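Local structure of Es1 family protein (Ehrlichia chaffeensis, 3L3B) at residues E40-V45 / S213-N218; A44-L49 / N223-I228; A143-Y148 / V165-D170; K152-V157 / N207-C212. The protein is of unestablished function but belongs to the DJ-1/PfpI family, carries an amidotransferase-like fold and is probably linked to isoprenoid biosynthesis. All coordinates share one frame; numbering follows the deposited sequence.

Contact 1 (E40-V45 / S213-N218); sequences EIREAV and SAYMRN
Y215 lays its ring beside the first turn of helix 41-53, where the side chains of E40 and R42 border it. The E40 side chain runs crosswise to the tyrosine, its CD placed obliquely to the ring, 3.8 Å from Y215 CD2, and its carboxylate plane moderately inclined to it. R42 passes with its CD near CE2 and CZ, and its NH1 donates to Y215 OH at 3.0 Å; the guanidinium plane is turned 71° from the ring, and the hydroxyl sits slightly out of that plane. At the backbone of the tyrosine, E43 OE2 accepts from Y215 N at 3.2 Å in a nearly straight bond (163°). The same oxygen lies in the ring plane at its edge and rests against A214 CB. E43 comes this far because its chain is extended beyond CG (chi2 174°); its OE1 is held by G115 N. It also touches C158, just after strand 154-157, consistent with the acidic residue beside the strand-helix elbow cysteine of DJ-1/PfpI proteins. E40 is the N-cap of the helix, OE2 accepting from E43 N at 2.9 Å and more weakly from R42 N. E40 OE1 forms a salt bridge with R94 of the second subunit, which also makes a cation-pi contact with Y215. The contact thus joins the start of helix 41-53 to the loop between strand 209-212 and helix 221-238, with L221 and V224 of the latter on Y215 and V157 of strand 154-157 on E43 and A214.

Contact 2 (A44-L49 / N223-I228); sequences AVLVML and NVYLGI
L46 reaches from helix 41-53 into the face of helix 221-238, and each part of it has a partner there. Its CB meets I228 CD1 at 4.0 Å. CG stands beside the backbone N, anti to the carbonyl carbon (chi1 -62°), and from there the two methyls divide between neighbours. CD1 touches Y225 CB at 3.8 Å and also approaches Y225 CA and V224 CG1, whereas CD2 lies 3.9 Å from Y225 CD1, set obliquely to the ring. Further along the same helix, L49 brings CD2 to Y225 CE1 at 4.2 Å, so leucines about one turn apart both meet the ring obliquely. I228 comes the other way: its CG2 rests against the backbone of helix 41-53, 3.9 Å from V47 N, and meets V47 CG2 at 4.0 Å, while its CD1 arm runs along L46. The isoleucine therefore spans L46 and V47. The two helical segments run in broadly the same direction, inclined by 45°, with their axes 9.8 Å apart, a spacing filled by branched aliphatic chains and the Y225 ring. This is apolar helix-helix packing, extended across the dimer interface by the second subunit, whose L49 packs on L46 and whose Y225 packs on L49. Every side chain that touches across the two segments is buried, and the joining atoms are carbon apart from the backbone atoms that I228 CG2 covers. Shape and exclusion of water, not directional polar bonds, consequently set how the helices lie against one another.

Contact 3 (A143-Y148 / V165-D170); sequences AVREFY and VALLKD
The carbonyl oxygen of L167 is gripped by two nitrogens of one arginine: R145 NE and NH1 each donate to L167 O at 2.8 Å. This side-on clasp joins the last part of helix 160-168 to helix 138-149, two helices of the alpha/beta DJ-1/PfpI fold connected through strand 154-157. The oxygen lies close to the guanidinium plane, and the two donors reach it from opposite faces of the carbonyl plane. A bend at chi2 (-87°) steers the arginine toward that oxygen. A carbonyl late in a helix is probably partly negative, which would favour the cationic partner. D170 stands beyond, too far for a salt bridge, but a water accepts from R145 NH1 and donates to D170 OD2, linking the charges. Under the clasp the contact is apolar. V144 CG1 meets L167 CD1 at 3.7 Å, the valine set across the leucine, and L168 and R145 lie alongside, pointing oppositely, with L168 CD2 beside R145 CD. L168 CD1 lies over one face of the Y148 ring, whose hydroxyl is hydrogen-bonded to N207. L168 CD2 packs against the ring's base, 3.7 Å from Y148 CG.

Contact 4 (K152-V157 / N207-C212); sequences KPIGAV and NRIFSC
The F210 ring has P153 CB set obliquely to it, 3.7 Å from CE2, and I154 O in its plane at the edge, beside CD2. The ring stands there because its CG lies beside the backbone N (chi1 -59°), which swings it back along P153. Strands 154-157 and 209-212 are parallel neighbours in the central mixed sheet of the DJ-1/PfpI alpha/beta fold. Four backbone bonds of 2.8-3.2 Å run alternately between them: I154 N to R208 O, F210 N to I154 O, A156 N to F210 O and C212 N to A156 O. Parallel register is reinforced by CA-H...O contacts, such as G155 CA to F210 O. I154 and I209 lie side by side and point the same way, with their CD1 methyls 3.9 Å apart, while on the other face V157 CG1 meets C212 SG at 3.9 Å. Before the strands, a water lies within hydrogen-bonding distance of K152 O and N207 O, bridging the two loops, and R208 NE is held by K151 O. R208 and I209 together face D204 in a G1 beta bulge, where strand 209-212 meets antiparallel strand 202-204. Strand 154-157 is hydrogen-bonded on its other side to strand 110-113. The I154-I209 face is covered by helices 138-149 and 160-168, through V144, F147, Y148 and L168; helix 221-238 covers the opposite face, its M235 against P153 and F210 and its M231 against V157.

Contact 4 is the buried sheet core, and the others pack on it from two sides: contact 3 covers I154 and I209 with two helices, while contacts 1 and 2 meet V157 and C212 through A214, E43, V47 and I228. Contacts 1 and 2 share helix 41-53 and adjoin the second subunit, but the helix start is joined by hydrogen bonds involving charged side chains, with a salt bridge to the second subunit, and the following turns by apolar packing alone. Contact 3 is partly exposed, has an arginine clasp and a water, and lies about 22 Å from contact 1, centre to centre. Backbone bonding dominates contact 4, whereas side chains carry the helix contacts.

Contact 1 (E40-V45 / S213-N218)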
loop_
_atom_site.group_PDB
_atom_site.type_symbol
_atom_site.label_atom_id
_atom_site.label_comp_id
_atom_site.label_asym_id
_atom_site.label_seq_id
_atom_site.Cartn_x
_atom_site.Cartn_y
_atom_site.Cartn_z
ATOM N N GLU B 40 5.547 -5.579 -3.888
ATOM C CA GLU B 40 5.706 -4.998 -2.550
ATOM C C GLU B 40 4.746 -3.801 -2.473
ATOM O O GLU B 40 4.802 -2.849 -3.242
ATOM C CB GLU B 40 7.158 -4.565 -2.361
ATOM C CG GLU B 40 7.733 -4.699 -0.950
ATOM C CD GLU B 40 6.941 -3.977 0.054
ATOM O OE1 GLU B 40 6.759 -4.547 1.180
ATOM O OE2 GLU B 40 6.483 -2.846 -0.293
ATOM N N ILE B 41 3.795 -3.916 -1.592
ATOM C CA ILE B 41 2.664 -2.970 -1.495
ATOM C C ILE B 41 3.156 -1.594 -1.069
ATOM O O ILE B 41 2.682 -0.606 -1.610
ATOM C CB ILE B 41 1.612 -3.498 -0.535
ATOM C CG1 ILE B 41 0.924 -4.763 -1.065
ATOM C CG2 ILE B 41 0.585 -2.407 -0.154
ATOM C CD1 ILE B 41 0.137 -5.506 0.075
ATOM N N ARG B 42 4.112 -1.515 -0.140
ATOM C CA ARG B 42 4.587 -0.214 0.305
ATOM C C ARG B 42 5.353 0.488 -0.801
ATOM O O ARG B 42 5.113 1.657 -1.061
ATOM C CB ARG B 42 5.416 -0.327 1.572
ATOM C CG ARG B 42 4.595 -0.869 2.699
ATOM C CD ARG B 42 5.479 -1.559 3.686
ATOM N NE ARG B 42 4.685 -2.196 4.716
ATOM C CZ ARG B 42 5.033 -2.256 5.993
ATOM N NH1 ARG B 42 6.177 -1.736 6.410
ATOM N NH2 ARG B 42 4.239 -2.877 6.834
ATOM N N GLU B 43 6.216 -0.243 -1.480
ATOM C CA GLU B 43 6.928 0.298 -2.639
ATOM C C GLU B 43 5.985 0.803 -3.727
ATOM O O GLU B 43 6.231 1.891 -4.338
ATOM C CB GLU B 43 7.942 -0.691 -3.220
ATOM C CG GLU B 43 8.981 -1.153 -2.226
ATOM C CD GLU B 43 9.906 -2.267 -2.770
ATOM O OE1 GLU B 43 9.811 -2.663 -3.977
ATOM O OE2 GLU B 43 10.716 -2.770 -1.955
ATOM N N ALA B 44 4.930 0.055 -4.003
ATOM C CA ALA B 44 3.978 0.499 -5.026
ATOM C C ALA B 44 3.253 1.741 -4.568
ATOM O O ALA B 44 3.128 2.663 -5.327
ATOM C CB ALA B 44 2.974 -0.561 -5.381
ATOM N N VAL B 45 2.746 1.765 -3.338
ATOM C CA VAL B 45 2.029 2.931 -2.859
ATOM C C VAL B 45 2.948 4.153 -2.881
ATOM O O VAL B 45 2.519 5.226 -3.309
ATOM C CB VAL B 45 1.428 2.720 -1.443
ATOM C CG1 VAL B 45 0.943 4.059 -0.810
ATOM C CG2 VAL B 45 0.292 1.706 -1.538
ATOM N N SER B 213 16.999 0.660 -3.502
ATOM C CA SER B 213 17.088 -0.659 -2.849
ATOM C C SER B 213 15.900 -1.024 -1.955
ATOM O O SER B 213 15.564 -2.215 -1.865
ATOM C CB SER B 213 18.383 -0.766 -2.039
ATOM O OG SER B 213 18.422 0.248 -1.071
ATOM N N ALA B 214 15.283 -0.041 -1.289
ATOM C CA ALA B 214 13.998 -0.261 -0.575
ATOM C C ALA B 214 14.084 -1.515 0.298
ATOM O O ALA B 214 15.036 -1.654 1.070
ATOM C CB ALA B 214 12.822 -0.347 -1.581
ATOM N N TYR B 215 13.170 -2.478 0.135
ATOM C CA TYR B 215 13.127 -3.580 1.090
ATOM C C TYR B 215 14.099 -4.740 0.782
ATOM O O TYR B 215 13.948 -5.815 1.365
ATOM C CB TYR B 215 11.692 -4.060 1.316
ATOM C CG TYR B 215 10.893 -3.228 2.301
ATOM C CD1 TYR B 215 11.155 -3.297 3.657
ATOM C CD2 TYR B 215 9.852 -2.391 1.874
ATOM C CE1 TYR B 215 10.405 -2.577 4.555
ATOM C CE2 TYR B 215 9.143 -1.627 2.770
ATOM C CZ TYR B 215 9.391 -1.748 4.095
ATOM O OH TYR B 215 8.663 -0.998 5.002
ATOM N N MET B 216 15.139 -4.527 -0.050
ATOM C CA MET B 216 16.301 -5.455 -0.065
ATOM C C MET B 216 17.012 -5.542 1.303
ATOM O O MET B 216 17.778 -6.488 1.553
ATOM C CB MET B 216 17.355 -5.051 -1.114
ATOM C CG MET B 216 16.935 -5.304 -2.550
ATOM S SD MET B 216 16.476 -7.013 -2.909
ATOM C CE MET B 216 17.974 -7.889 -2.503
ATOM N N ARG B 217 16.789 -4.529 2.142
ATOM C CA ARG B 217 17.227 -4.505 3.535
ATOM C C ARG B 217 16.018 -4.359 4.458
ATOM O O ARG B 217 14.954 -3.813 4.071
ATOM C CB ARG B 217 18.177 -3.332 3.809
ATOM C CG ARG B 217 19.513 -3.371 3.038
ATOM C CD ARG B 217 20.370 -2.197 3.472
ATOM N NE ARG B 217 21.626 -2.021 2.725
ATOM C CZ ARG B 217 21.784 -1.241 1.654
ATOM N NH1 ARG B 217 20.753 -0.597 1.088
ATOM N NH2 ARG B 217 22.992 -1.136 1.100
ATOM N N ASN B 218 16.222 -4.814 5.688
ATOM C CA ASN B 218 15.165 -4.851 6.702
ATOM C C ASN B 218 15.164 -3.513 7.445
ATOM O O ASN B 218 15.509 -3.425 8.639
ATOM C CB ASN B 218 15.413 -6.023 7.672
ATOM C CG ASN B 218 14.130 -6.668 8.151
ATOM O OD1 ASN B 218 13.025 -6.335 7.684
ATOM N ND2 ASN B 218 14.260 -7.615 9.087
#

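Contact 2 (A44-L49 / N223-I228)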
loop_
_atom_site.group_PDB
_atom_site.type_symbol
_atom_site.label_atom_id
_atom_site.label_comp_id
_atom_site.label_asym_id
_atom_site.label_seq_id
_atom_site.Cartn_x
_atom_site.Cartn_y
_atom_site.Cartn_z
ATOM N N ALA B 44 4.930 0.055 -4.003
ATOM C CA ALA B 44 3.978 0.499 -5.026
ATOM C C ALA B 44 3.253 1.741 -4.568
ATOM O O ALA B 44 3.128 2.663 -5.327
ATOM C CB ALA B 44 2.974 -0.561 -5.381
ATOM N N VAL B 45 2.746 1.765 -3.338
ATOM C CA VAL B 45 2.029 2.931 -2.859
ATOM C C VAL B 45 2.948 4.153 -2.881
ATOM O O VAL B 45 2.519 5.226 -3.309
ATOM C CB VAL B 45 1.428 2.720 -1.443
ATOM C CG1 VAL B 45 0.943 4.059 -0.810
ATOM C CG2 VAL B 45 0.292 1.706 -1.538
ATOM N N LEU B 46 4.211 3.984 -2.458
ATOM C CA LEU B 46 5.133 5.123 -2.338
ATOM C C LEU B 46 5.565 5.658 -3.721
ATOM O O LEU B 46 5.766 6.882 -3.898
ATOM C CB LEU B 46 6.311 4.779 -1.420
ATOM C CG LEU B 46 6.012 4.435 0.039
ATOM C CD1 LEU B 46 7.277 3.935 0.737
ATOM C CD2 LEU B 46 5.387 5.601 0.773
ATOM N N VAL B 47 5.705 4.750 -4.682
ATOM C CA VAL B 47 5.927 5.106 -6.086
ATOM C C VAL B 47 4.734 5.958 -6.597
ATOM O O VAL B 47 4.936 7.005 -7.203
ATOM C CB VAL B 47 6.124 3.875 -6.947
ATOM C CG1 VAL B 47 5.825 4.180 -8.448
ATOM C CG2 VAL B 47 7.538 3.334 -6.772
ATOM N N MET B 48 3.509 5.524 -6.347
ATOM C CA MET B 48 2.326 6.276 -6.798
ATOM C C MET B 48 2.173 7.621 -6.082
ATOM O O MET B 48 1.790 8.602 -6.712
ATOM C CB MET B 48 1.046 5.463 -6.586
ATOM C CG MET B 48 0.992 4.197 -7.377
ATOM S SD MET B 48 -0.607 3.369 -7.233
ATOM C CE MET B 48 -0.511 2.769 -5.564
ATOM N N LEU B 49 2.488 7.674 -4.782
ATOM C CA LEU B 49 2.467 8.930 -4.005
ATOM C C LEU B 49 3.441 9.952 -4.587
ATOM O O LEU B 49 3.058 11.076 -4.894
ATOM C CB LEU B 49 2.783 8.653 -2.530
ATOM C CG LEU B 49 2.970 9.801 -1.548
ATOM C CD1 LEU B 49 1.680 10.520 -1.366
ATOM C CD2 LEU B 49 3.501 9.316 -0.226
ATOM N N ASN B 223 12.705 5.289 5.759
ATOM C CA ASN B 223 13.956 5.243 4.977
ATOM C C ASN B 223 13.762 4.686 3.609
ATOM O O ASN B 223 14.250 5.243 2.656
ATOM C CB ASN B 223 15.051 4.502 5.741
ATOM C CG ASN B 223 15.534 5.302 6.925
ATOM O OD1 ASN B 223 15.498 6.522 6.870
ATOM N ND2 ASN B 223 15.940 4.635 8.015
ATOM N N VAL B 224 12.975 3.635 3.508
ATOM C CA VAL B 224 12.567 3.101 2.222
ATOM C C VAL B 224 11.966 4.219 1.347
ATOM O O VAL B 224 12.318 4.345 0.176
ATOM C CB VAL B 224 11.564 1.920 2.371
ATOM C CG1 VAL B 224 10.887 1.595 1.017
ATOM C CG2 VAL B 224 12.270 0.663 3.005
ATOM N N TYR B 225 11.104 5.039 1.940
ATOM C CA TYR B 225 10.441 6.127 1.212
ATOM C C TYR B 225 11.421 7.193 0.704
ATOM O O TYR B 225 11.228 7.746 -0.381
ATOM C CB TYR B 225 9.360 6.750 2.103
ATOM C CG TYR B 225 8.912 8.180 1.809
ATOM C CD1 TYR B 225 8.020 8.486 0.765
ATOM C CD2 TYR B 225 9.333 9.217 2.616
ATOM C CE1 TYR B 225 7.578 9.834 0.556
ATOM C CE2 TYR B 225 8.935 10.530 2.392
ATOM C CZ TYR B 225 8.055 10.833 1.372
ATOM O OH TYR B 225 7.719 12.178 1.223
ATOM N N LEU B 226 12.464 7.471 1.491
ATOM C CA LEU B 226 13.454 8.466 1.101
ATOM C C LEU B 226 14.153 8.056 -0.180
ATOM O O LEU B 226 14.369 8.875 -1.074
ATOM C CB LEU B 226 14.455 8.687 2.215
ATOM C CG LEU B 226 13.944 9.471 3.400
ATOM C CD1 LEU B 226 15.079 9.633 4.384
ATOM C CD2 LEU B 226 13.319 10.832 2.987
ATOM N N GLY B 227 14.459 6.766 -0.300
ATOM C CA GLY B 227 15.077 6.270 -1.501
ATOM C C GLY B 227 14.163 6.331 -2.713
ATOM O O GLY B 227 14.594 6.679 -3.766
ATOM N N ILE B 228 12.894 5.974 -2.569
ATOM C CA ILE B 228 11.918 6.028 -3.672
ATOM C C ILE B 228 11.670 7.460 -4.094
ATOM O O ILE B 228 11.514 7.750 -5.263
ATOM C CB ILE B 228 10.553 5.352 -3.247
ATOM C CG1 ILE B 228 10.776 3.856 -3.192
ATOM C CG2 ILE B 228 9.440 5.719 -4.215
ATOM C CD1 ILE B 228 9.664 2.991 -2.514
#

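Contact 3 (A143-Y148 / V165-D170)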
loop_
_atom_site.group_PDB
_atom_site.type_symbol
_atom_site.label_atom_id
_atom_site.label_comp_id
_atom_site.label_asym_id
_atom_site.label_seq_id
_atom_site.Cartn_x
_atom_site.Cartn_y
_atom_site.Cartn_z
ATOM N N ALA B 143 7.474 -5.027 -23.174
ATOM C CA ALA B 143 7.060 -3.744 -22.639
ATOM C C ALA B 143 8.240 -2.912 -22.166
ATOM O O ALA B 143 8.353 -1.755 -22.546
ATOM C CB ALA B 143 6.065 -3.930 -21.493
ATOM N N VAL B 144 9.107 -3.497 -21.349
ATOM C CA VAL B 144 10.267 -2.782 -20.847
ATOM C C VAL B 144 11.241 -2.454 -22.000
ATOM O O VAL B 144 11.729 -1.359 -22.044
ATOM C CB VAL B 144 11.011 -3.529 -19.730
ATOM C CG1 VAL B 144 12.175 -2.725 -19.262
ATOM C CG2 VAL B 144 10.073 -3.847 -18.479
ATOM N N ARG B 145 11.486 -3.389 -22.934
ATOM C CA ARG B 145 12.300 -3.086 -24.119
ATOM C C ARG B 145 11.691 -1.946 -24.958
ATOM O O ARG B 145 12.433 -1.162 -25.548
ATOM C CB ARG B 145 12.485 -4.335 -25.005
ATOM C CG ARG B 145 13.299 -5.463 -24.349
ATOM C CD ARG B 145 14.758 -5.230 -24.610
ATOM N NE ARG B 145 15.645 -6.343 -24.274
ATOM C CZ ARG B 145 16.256 -7.132 -25.143
ATOM N NH1 ARG B 145 17.092 -8.070 -24.689
ATOM N NH2 ARG B 145 16.055 -6.988 -26.455
ATOM N N GLU B 146 10.351 -1.848 -25.032
ATOM C CA GLU B 146 9.747 -0.762 -25.803
ATOM C C GLU B 146 10.036 0.583 -25.167
ATOM O O GLU B 146 10.350 1.544 -25.859
ATOM C CB GLU B 146 8.243 -0.939 -26.023
ATOM C CG GLU B 146 7.898 -1.864 -27.165
ATOM C CD GLU B 146 6.425 -1.835 -27.497
ATOM O OE1 GLU B 146 6.007 -0.933 -28.243
ATOM O OE2 GLU B 146 5.682 -2.700 -26.990
ATOM N N PHE B 147 9.953 0.645 -23.848
ATOM C CA PHE B 147 10.318 1.871 -23.120
ATOM C C PHE B 147 11.810 2.140 -23.342
ATOM O O PHE B 147 12.193 3.261 -23.667
ATOM C CB PHE B 147 10.031 1.763 -21.628
ATOM C CG PHE B 147 8.613 2.162 -21.249
ATOM C CD1 PHE B 147 8.283 3.510 -21.067
ATOM C CD2 PHE B 147 7.630 1.223 -21.163
ATOM C CE1 PHE B 147 6.981 3.900 -20.750
ATOM C CE2 PHE B 147 6.329 1.602 -20.857
ATOM C CZ PHE B 147 6.019 2.955 -20.642
ATOM N N TYR B 148 12.635 1.120 -23.195
ATOM C CA TYR B 148 14.093 1.315 -23.357
ATOM C C TYR B 148 14.443 1.743 -24.761
ATOM O O TYR B 148 15.215 2.702 -24.969
ATOM C CB TYR B 148 14.878 0.059 -22.991
ATOM C CG TYR B 148 16.351 0.255 -23.161
ATOM C CD1 TYR B 148 17.071 0.999 -22.248
ATOM C CD2 TYR B 148 17.015 -0.264 -24.266
ATOM C CE1 TYR B 148 18.428 1.210 -22.428
ATOM C CE2 TYR B 148 18.391 -0.064 -24.456
ATOM C CZ TYR B 148 19.075 0.669 -23.521
ATOM O OH TYR B 148 20.413 0.917 -23.703
ATOM N N VAL B 165 18.125 -5.516 -15.548
ATOM C CA VAL B 165 19.466 -5.799 -16.064
ATOM C C VAL B 165 19.407 -7.012 -16.982
ATOM O O VAL B 165 19.874 -6.948 -18.119
ATOM C CB VAL B 165 20.523 -5.935 -14.923
ATOM C CG1 VAL B 165 21.798 -6.541 -15.387
ATOM C CG2 VAL B 165 20.740 -4.542 -14.258
ATOM N N ALA B 166 18.756 -8.071 -16.505
ATOM C CA ALA B 166 18.697 -9.341 -17.229
ATOM C C ALA B 166 17.959 -9.197 -18.571
ATOM O O ALA B 166 18.427 -9.626 -19.618
ATOM C CB ALA B 166 18.008 -10.424 -16.338
ATOM N N LEU B 167 16.809 -8.558 -18.551
ATOM C CA LEU B 167 16.051 -8.432 -19.754
ATOM C C LEU B 167 16.736 -7.500 -20.786
ATOM O O LEU B 167 16.455 -7.637 -21.971
ATOM C CB LEU B 167 14.603 -8.020 -19.462
ATOM C CG LEU B 167 14.242 -6.577 -19.104
ATOM C CD1 LEU B 167 14.022 -5.711 -20.364
ATOM C CD2 LEU B 167 12.953 -6.473 -18.193
ATOM N N LEU B 168 17.584 -6.572 -20.340
ATOM C CA LEU B 168 18.346 -5.688 -21.265
ATOM C C LEU B 168 19.756 -6.209 -21.694
ATOM O O LEU B 168 20.408 -5.627 -22.568
ATOM C CB LEU B 168 18.449 -4.301 -20.677
ATOM C CG LEU B 168 17.146 -3.516 -20.570
ATOM C CD1 LEU B 168 17.357 -2.203 -19.790
ATOM C CD2 LEU B 168 16.482 -3.288 -21.968
ATOM N N LYS B 169 20.212 -7.295 -21.094
ATOM C CA LYS B 169 21.628 -7.675 -21.152
ATOM C C LYS B 169 22.185 -7.950 -22.543
ATOM O O LYS B 169 23.380 -7.805 -22.752
ATOM C CB LYS B 169 21.891 -8.900 -20.274
ATOM C CG LYS B 169 21.527 -10.208 -20.929
ATOM C CD LYS B 169 21.382 -11.318 -19.883
ATOM C CE LYS B 169 22.593 -12.256 -19.845
ATOM N NZ LYS B 169 22.136 -13.558 -19.200
ATOM N N ASP B 170 21.331 -8.367 -23.470
ATOM C CA ASP B 170 21.786 -8.617 -24.837
ATOM C C ASP B 170 21.984 -7.353 -25.645
ATOM O O ASP B 170 22.666 -7.384 -26.620
ATOM C CB ASP B 170 20.819 -9.529 -25.579
ATOM C CG ASP B 170 20.684 -10.892 -24.906
ATOM O OD1 ASP B 170 21.734 -11.485 -24.485
ATOM O OD2 ASP B 170 19.533 -11.354 -24.806
HETATM O O HOH W 1 17.248 -10.744 -26.013
#

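Contact 4 (K152-V157 / N207-C212)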
loop_
_atom_site.group_PDB
_atom_site.type_symbol
_atom_site.label_atom_id
_atom_site.label_comp_id
_atom_site.label_asym_id
_atom_site.label_seq_id
_atom_site.Cartn_x
_atom_site.Cartn_y
_atom_site.Cartn_z
ATOM N N LYS B 152 13.014 6.218 -22.951
ATOM C CA LYS B 152 12.142 6.659 -21.867
ATOM C C LYS B 152 12.636 6.061 -20.561
ATOM O O LYS B 152 12.955 4.875 -20.514
ATOM C CB LYS B 152 10.704 6.245 -22.124
ATOM C CG LYS B 152 10.102 7.038 -23.259
ATOM C CD LYS B 152 8.753 6.519 -23.711
ATOM C CE LYS B 152 8.259 7.415 -24.838
ATOM N NZ LYS B 152 6.926 7.079 -25.272
ATOM N N PRO B 153 12.766 6.903 -19.523
ATOM C CA PRO B 153 13.331 6.476 -18.265
ATOM C C PRO B 153 12.548 5.335 -17.672
ATOM O O PRO B 153 11.337 5.344 -17.726
ATOM C CB PRO B 153 13.153 7.708 -17.373
ATOM C CG PRO B 153 13.214 8.850 -18.351
ATOM C CD PRO B 153 12.435 8.341 -19.501
ATOM N N ILE B 154 13.264 4.363 -17.143
ATOM C CA ILE B 154 12.712 3.211 -16.485
ATOM C C ILE B 154 13.261 3.224 -15.047
ATOM O O ILE B 154 14.473 3.249 -14.835
ATOM C CB ILE B 154 13.163 1.895 -17.151
ATOM C CG1 ILE B 154 12.629 1.724 -18.564
ATOM C CG2 ILE B 154 12.732 0.656 -16.330
ATOM C CD1 ILE B 154 13.379 0.600 -19.344
ATOM N N GLY B 155 12.346 3.220 -14.073
ATOM C CA GLY B 155 12.686 3.126 -12.657
ATOM C C GLY B 155 12.350 1.757 -12.090
ATOM O O GLY B 155 11.352 1.179 -12.468
ATOM N N ALA B 156 13.180 1.245 -11.171
ATOM C CA ALA B 156 13.044 -0.119 -10.677
ATOM C C ALA B 156 13.439 -0.141 -9.200
ATOM O O ALA B 156 14.432 0.458 -8.799
ATOM C CB ALA B 156 13.919 -1.150 -11.549
ATOM N N VAL B 157 12.626 -0.780 -8.384
ATOM C CA VAL B 157 12.792 -0.772 -6.944
ATOM C C VAL B 157 13.013 -2.205 -6.446
ATOM O O VAL B 157 12.414 -3.196 -6.956
ATOM C CB VAL B 157 11.531 -0.183 -6.269
ATOM C CG1 VAL B 157 11.721 -0.035 -4.695
ATOM C CG2 VAL B 157 11.128 1.147 -6.961
ATOM N N ASN B 207 21.739 4.959 -20.072
ATOM C CA ASN B 207 20.690 4.004 -20.442
ATOM C C ASN B 207 19.324 4.388 -19.901
ATOM O O ASN B 207 18.304 3.712 -20.177
ATOM C CB ASN B 207 21.089 2.618 -19.954
ATOM C CG ASN B 207 22.285 2.070 -20.724
ATOM O OD1 ASN B 207 22.173 1.774 -21.916
ATOM N ND2 ASN B 207 23.418 1.911 -20.047
ATOM N N ARG B 208 19.307 5.472 -19.144
ATOM C CA ARG B 208 18.055 5.998 -18.553
ATOM C C ARG B 208 17.376 4.955 -17.683
ATOM O O ARG B 208 16.162 4.707 -17.788
ATOM C CB ARG B 208 17.102 6.481 -19.630
ATOM C CG ARG B 208 17.668 7.510 -20.534
ATOM C CD ARG B 208 17.213 7.213 -21.969
ATOM N NE ARG B 208 16.600 8.372 -22.582
ATOM C CZ ARG B 208 17.205 9.241 -23.386
ATOM N NH1 ARG B 208 18.495 9.127 -23.724
ATOM N NH2 ARG B 208 16.488 10.256 -23.852
ATOM N N ILE B 209 18.180 4.354 -16.817
ATOM C CA ILE B 209 17.674 3.412 -15.842
ATOM C C ILE B 209 17.933 3.980 -14.434
ATOM O O ILE B 209 19.033 4.455 -14.124
ATOM C CB ILE B 209 18.353 2.028 -15.936
ATOM C CG1 ILE B 209 18.318 1.444 -17.355
ATOM C CG2 ILE B 209 17.662 1.085 -14.942
ATOM C CD1 ILE B 209 16.972 1.232 -17.907
ATOM N N PHE B 210 16.914 3.952 -13.583
ATOM C CA PHE B 210 16.949 4.550 -12.258
ATOM C C PHE B 210 16.516 3.487 -11.214
ATOM O O PHE B 210 15.615 2.706 -11.497
ATOM C CB PHE B 210 15.984 5.766 -12.224
ATOM C CG PHE B 210 16.319 6.856 -13.249
ATOM C CD1 PHE B 210 16.952 8.020 -12.861
ATOM C CD2 PHE B 210 16.022 6.691 -14.588
ATOM C CE1 PHE B 210 17.276 9.030 -13.785
ATOM C CE2 PHE B 210 16.359 7.692 -15.546
ATOM C CZ PHE B 210 16.977 8.876 -15.117
ATOM N N SER B 211 17.172 3.431 -10.049
ATOM C CA SER B 211 16.964 2.331 -9.110
ATOM C C SER B 211 17.156 2.723 -7.675
ATOM O O SER B 211 17.955 3.617 -7.366
ATOM C CB SER B 211 17.859 1.127 -9.392
ATOM O OG SER B 211 19.239 1.445 -9.575
ATOM N N CYS B 212 16.460 1.999 -6.804
ATOM C CA CYS B 212 16.676 2.140 -5.392
ATOM C C CYS B 212 16.409 0.821 -4.686
ATOM O O CYS B 212 15.705 -0.070 -5.232
ATOM C CB CYS B 212 15.866 3.300 -4.872
ATOM S SG CYS B 212 14.097 3.076 -4.897
HETATM O O HOH W 2 15.321 3.535 -20.626
#